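Local coordinates for protein protease (Helicobacter pylori, PDB 5EUF) that is a zinc-binding M16-family protease that probably acts as a virulence factor, cleaving the cytoplasmic domain of human junctional adhesion molecule A and weakening the gastric epithelial barrier, at residues L249-P259 with Y406-L417. Sequence-based numbering, arbitrary orientation.
Sequences LEWVALGYKVP and YFKDTQSTTVFL
Tyr406, at the end of helix 396-406, presents one face of its ring to Pro259: CD of Pro259 stands 3.8 Å from the centroid of the Tyr406 ring, a CH-pi contact displaced toward the rim. The phenol OH goes on to bond Asp265. Next comes Phe407, centre of an inverse gamma turn, whose CA lies over a face of the Tyr256 ring, 3.8 Å from its centroid. The two rings themselves meet obliquely, planes at 55°, with CD1 of Phe407 3.7 Å from CG of Tyr256. The backbone O of Lys408 lies at the edge of the Tyr256 ring, near its plane and 3.1 Å from CE2. Gln411 accepts the N-H of Lys257 on its carbonyl O (3.1 Å). Ser412 adds its CB beside the Tyr256 ring, which thus sits in the bend between helix and strand; its OG, set between the backbone N and the carbonyl carbon (chi1 73°), hydrogen-bonds back to Asp409 O, which also takes the N-H of Ser412.

Antiparallel pairing with 251-258 opens at Ser412, opposite Tyr256. Thr413, Val415 and Leu417 each exchange two backbone hydrogen bonds, with Gly255, Ala253 and Trp251 in turn; Gly255 N to Thr413 O is nearly straight at 172°. Thr414 and Phe416 face Leu254 and Val252 as further non-hydrogen-bonded pairs. Phe416 brings its ring edge to Val252, CE1 to CG2 3.8 Å. Leu417 lies alongside Trp251, CB of Leu417 3.6 Å from CB of Trp251.

This packing, away from zinc ligands His53 and Glu133, joins the C-terminal strand to the five-stranded sheet of the inactive M16-type half, between parallel strand 238-243 and antiparallel strand 309-317. Helix 323-338 covers the face bearing Val252, Leu254, Tyr256 and Phe416, whereas helix 142-154 packs against Ala253, Thr413 and Val415 on the opposite one.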
loop_
_atom_site.group_PDB
_atom_site.type_symbol
_atom_site.label_atom_id
_atom_site.label_comp_id
_atom_site.label_asym_id
_atom_site.label_seq_id
_atom_site.Cartn_x
_atom_site.Cartn_y
_atom_site.Cartn_z
ATOM N N LEU B 249 -13.900 24.151 -6.602
ATOM C CA LEU B 249 -15.121 23.634 -5.989
ATOM C C LEU B 249 -14.775 22.462 -5.078
ATOM O O LEU B 249 -13.783 21.773 -5.302
ATOM C CB LEU B 249 -16.129 23.198 -7.053
ATOM C CG LEU B 249 -16.661 24.287 -7.983
ATOM C CD1 LEU B 249 -17.783 23.750 -8.863
ATOM C CD2 LEU B 249 -17.131 25.486 -7.176
ATOM N N GLU B 250 -15.589 22.235 -4.053
ATOM C CA GLU B 250 -15.325 21.137 -3.131
ATOM C C GLU B 250 -16.042 19.858 -3.557
ATOM O O GLU B 250 -17.232 19.872 -3.871
ATOM C CB GLU B 250 -15.720 21.521 -1.702
ATOM C CG GLU B 250 -14.828 22.598 -1.091
ATOM C CD GLU B 250 -14.939 22.676 0.423
ATOM O OE1 GLU B 250 -15.539 21.766 1.031
ATOM O OE2 GLU B 250 -14.419 23.651 1.006
ATOM N N TRP B 251 -15.300 18.755 -3.568
ATOM C CA TRP B 251 -15.832 17.457 -3.965
ATOM C C TRP B 251 -15.863 16.484 -2.789
ATOM O O TRP B 251 -15.183 16.692 -1.785
ATOM C CB TRP B 251 -14.999 16.869 -5.104
ATOM C CG TRP B 251 -15.062 17.668 -6.366
ATOM C CD1 TRP B 251 -14.458 18.867 -6.608
ATOM C CD2 TRP B 251 -15.761 17.320 -7.565
ATOM N NE1 TRP B 251 -14.744 19.291 -7.884
ATOM C CE2 TRP B 251 -15.541 18.358 -8.492
ATOM C CE3 TRP B 251 -16.551 16.231 -7.945
ATOM C CZ2 TRP B 251 -16.085 18.340 -9.773
ATOM C CZ3 TRP B 251 -17.092 16.217 -9.215
ATOM C CH2 TRP B 251 -16.856 17.263 -10.115
ATOM N N VAL B 252 -16.652 15.423 -2.919
ATOM C CA VAL B 252 -16.731 14.403 -1.877
ATOM C C VAL B 252 -16.852 13.004 -2.478
ATOM O O VAL B 252 -17.516 12.802 -3.494
ATOM C CB VAL B 252 -17.923 14.656 -0.924
ATOM C CG1 VAL B 252 -19.237 14.608 -1.680
ATOM C CG2 VAL B 252 -17.925 13.654 0.228
ATOM N N ALA B 253 -16.183 12.042 -1.854
ATOM C CA ALA B 253 -16.328 10.647 -2.232
ATOM C C ALA B 253 -16.707 9.823 -1.011
ATOM O O ALA B 253 -15.944 9.739 -0.053
ATOM C CB ALA B 253 -15.049 10.124 -2.856
ATOM N N LEU B 254 -17.895 9.231 -1.043
ATOM C CA LEU B 254 -18.355 8.380 0.048
ATOM C C LEU B 254 -18.578 6.965 -0.464
ATOM O O LEU B 254 -19.484 6.721 -1.259
ATOM C CB LEU B 254 -19.639 8.934 0.672
ATOM C CG LEU B 254 -20.332 8.055 1.721
ATOM C CD1 LEU B 254 -19.400 7.728 2.880
ATOM C CD2 LEU B 254 -21.604 8.716 2.228
ATOM N N GLY B 255 -17.748 6.036 -0.009
ATOM C CA GLY B 255 -17.827 4.666 -0.474
ATOM C C GLY B 255 -18.051 3.670 0.641
ATOM O O GLY B 255 -17.528 3.823 1.746
ATOM N N TYR B 256 -18.838 2.643 0.346
ATOM C CA TYR B 256 -19.107 1.578 1.300
ATOM C C TYR B 256 -18.603 0.250 0.748
ATOM O O TYR B 256 -18.801 -0.051 -0.430
ATOM C CB TYR B 256 -20.605 1.499 1.610
ATOM C CG TYR B 256 -21.136 2.680 2.394
ATOM C CD1 TYR B 256 -21.615 3.814 1.747
ATOM C CD2 TYR B 256 -21.159 2.662 3.783
ATOM C CE1 TYR B 256 -22.103 4.896 2.465
ATOM C CE2 TYR B 256 -21.646 3.735 4.508
ATOM C CZ TYR B 256 -22.115 4.849 3.845
ATOM O OH TYR B 256 -22.597 5.917 4.570
ATOM N N LYS B 257 -17.944 -0.534 1.596
ATOM C CA LYS B 257 -17.448 -1.845 1.193
ATOM C C LYS B 257 -18.600 -2.749 0.782
ATOM O O LYS B 257 -19.709 -2.646 1.307
ATOM C CB LYS B 257 -16.638 -2.496 2.316
ATOM C CG LYS B 257 -15.240 -1.924 2.475
ATOM C CD LYS B 257 -14.361 -2.233 1.270
ATOM C CE LYS B 257 -13.026 -1.509 1.367
ATOM N NZ LYS B 257 -12.314 -1.788 2.647
ATOM N N VAL B 258 -18.324 -3.642 -0.157
ATOM C CA VAL B 258 -19.368 -4.426 -0.790
ATOM C C VAL B 258 -18.783 -5.764 -1.247
ATOM O O VAL B 258 -17.592 -5.841 -1.555
ATOM C CB VAL B 258 -19.994 -3.624 -1.965
ATOM C CG1 VAL B 258 -20.025 -4.424 -3.259
ATOM C CG2 VAL B 258 -21.376 -3.118 -1.580
ATOM N N PRO B 259 -19.607 -6.828 -1.257
ATOM C CA PRO B 259 -19.156 -8.182 -1.614
ATOM C C PRO B 259 -18.463 -8.271 -2.971
ATOM O O PRO B 259 -18.531 -7.338 -3.771
ATOM C CB PRO B 259 -20.458 -8.986 -1.634
ATOM C CG PRO B 259 -21.354 -8.267 -0.702
ATOM C CD PRO B 259 -21.029 -6.812 -0.875
ATOM N N TYR B 406 -24.825 -3.042 4.009
ATOM C CA TYR B 406 -23.512 -2.572 3.586
ATOM C C TYR B 406 -23.299 -1.079 3.805
ATOM O O TYR B 406 -22.160 -0.621 3.895
ATOM C CB TYR B 406 -23.291 -2.911 2.111
ATOM C CG TYR B 406 -23.546 -4.366 1.779
ATOM C CD1 TYR B 406 -22.728 -5.365 2.289
ATOM C CD2 TYR B 406 -24.601 -4.739 0.958
ATOM C CE1 TYR B 406 -22.955 -6.696 1.991
ATOM C CE2 TYR B 406 -24.837 -6.068 0.653
ATOM C CZ TYR B 406 -24.009 -7.041 1.171
ATOM O OH TYR B 406 -24.235 -8.364 0.874
ATOM N N PHE B 407 -24.385 -0.317 3.893
ATOM C CA PHE B 407 -24.257 1.128 4.061
ATOM C C PHE B 407 -24.157 1.502 5.535
ATOM O O PHE B 407 -24.932 2.319 6.039
ATOM C CB PHE B 407 -25.424 1.860 3.397
ATOM C CG PHE B 407 -25.504 1.652 1.909
ATOM C CD1 PHE B 407 -24.378 1.294 1.183
ATOM C CD2 PHE B 407 -26.704 1.812 1.237
ATOM C CE1 PHE B 407 -24.447 1.099 -0.186
ATOM C CE2 PHE B 407 -26.780 1.620 -0.131
ATOM C CZ PHE B 407 -25.650 1.262 -0.844
ATOM N N LYS B 408 -23.195 0.886 6.217
ATOM C CA LYS B 408 -22.870 1.219 7.597
ATOM C C LYS B 408 -21.582 2.032 7.638
ATOM O O LYS B 408 -20.689 1.825 6.817
ATOM C CB LYS B 408 -22.726 -0.046 8.446
ATOM C CG LYS B 408 -23.984 -0.895 8.511
ATOM C CD LYS B 408 -23.908 -1.913 9.644
ATOM C CE LYS B 408 -23.763 -3.336 9.124
ATOM N NZ LYS B 408 -22.486 -3.545 8.390
ATOM N N ASP B 409 -21.488 2.951 8.593
ATOM C CA ASP B 409 -20.310 3.810 8.714
ATOM C C ASP B 409 -19.024 3.010 8.932
ATOM O O ASP B 409 -17.944 3.427 8.511
ATOM C CB ASP B 409 -20.502 4.816 9.852
ATOM C CG ASP B 409 -21.115 4.188 11.089
ATOM O OD1 ASP B 409 -20.931 2.970 11.295
ATOM O OD2 ASP B 409 -21.786 4.914 11.855
ATOM N N THR B 410 -19.149 1.851 9.573
ATOM C CA THR B 410 -18.001 0.995 9.853
ATOM C C THR B 410 -17.366 0.430 8.580
ATOM O O THR B 410 -16.265 -0.115 8.619
ATOM C CB THR B 410 -18.390 -0.175 10.777
ATOM O OG1 THR B 410 -19.429 -0.949 10.166
ATOM C CG2 THR B 410 -18.873 0.347 12.123
ATOM N N GLN B 411 -18.069 0.554 7.458
ATOM C CA GLN B 411 -17.535 0.140 6.164
ATOM C C GLN B 411 -17.418 1.341 5.236
ATOM O O GLN B 411 -17.186 1.194 4.034
ATOM C CB GLN B 411 -18.421 -0.929 5.525
ATOM C CG GLN B 411 -18.644 -2.156 6.380
ATOM C CD GLN B 411 -19.554 -3.163 5.708
ATOM O OE1 GLN B 411 -19.740 -3.128 4.489
ATOM N NE2 GLN B 411 -20.131 -4.062 6.497
ATOM N N SER B 412 -17.582 2.532 5.803
ATOM C CA SER B 412 -17.579 3.754 5.013
ATOM C C SER B 412 -16.173 4.305 4.824
ATOM O O SER B 412 -15.335 4.241 5.720
ATOM C CB SER B 412 -18.464 4.818 5.666
ATOM O OG SER B 412 -17.847 5.358 6.822
ATOM N N THR B 413 -15.931 4.842 3.636
ATOM C CA THR B 413 -14.702 5.556 3.336
ATOM C C THR B 413 -15.075 6.904 2.742
ATOM O O THR B 413 -15.862 6.975 1.802
ATOM C CB THR B 413 -13.809 4.778 2.359
ATOM O OG1 THR B 413 -13.514 3.484 2.903
ATOM C CG2 THR B 413 -12.515 5.537 2.103
ATOM N N THR B 414 -14.521 7.972 3.301
ATOM C CA THR B 414 -14.893 9.318 2.892
ATOM C C THR B 414 -13.673 10.166 2.556
ATOM O O THR B 414 -12.760 10.302 3.366
ATOM C CB THR B 414 -15.708 10.022 3.988
ATOM O OG1 THR B 414 -16.874 9.247 4.293
ATOM C CG2 THR B 414 -16.126 11.405 3.533
ATOM N N VAL B 415 -13.660 10.739 1.357
ATOM C CA VAL B 415 -12.554 11.596 0.942
ATOM C C VAL B 415 -13.056 12.965 0.497
ATOM O O VAL B 415 -13.899 13.067 -0.393
ATOM C CB VAL B 415 -11.744 10.955 -0.201
ATOM C CG1 VAL B 415 -10.649 11.899 -0.674
ATOM C CG2 VAL B 415 -11.154 9.628 0.251
ATOM N N PHE B 416 -12.531 14.014 1.127
ATOM C CA PHE B 416 -12.912 15.386 0.801
ATOM C C PHE B 416 -11.896 16.044 -0.127
ATOM O O PHE B 416 -10.687 15.866 0.034
ATOM C CB PHE B 416 -13.056 16.220 2.076
ATOM C CG PHE B 416 -14.132 15.736 3.005
ATOM C CD1 PHE B 416 -15.399 15.441 2.528
ATOM C CD2 PHE B 416 -13.874 15.573 4.358
ATOM C CE1 PHE B 416 -16.390 14.997 3.387
ATOM C CE2 PHE B 416 -14.860 15.129 5.219
ATOM C CZ PHE B 416 -16.119 14.841 4.734
ATOM N N LEU B 417 -12.388 16.811 -1.094
ATOM C CA LEU B 417 -11.509 17.547 -1.995
ATOM C C LEU B 417 -11.670 19.052 -1.799
ATOM O O LEU B 417 -12.729 19.616 -2.069
ATOM C CB LEU B 417 -11.786 17.166 -3.446
ATOM C CG LEU B 417 -10.715 17.602 -4.444
ATOM C CD1 LEU B 417 -9.356 17.076 -4.022
ATOM C CD2 LEU B 417 -11.065 17.123 -5.840
#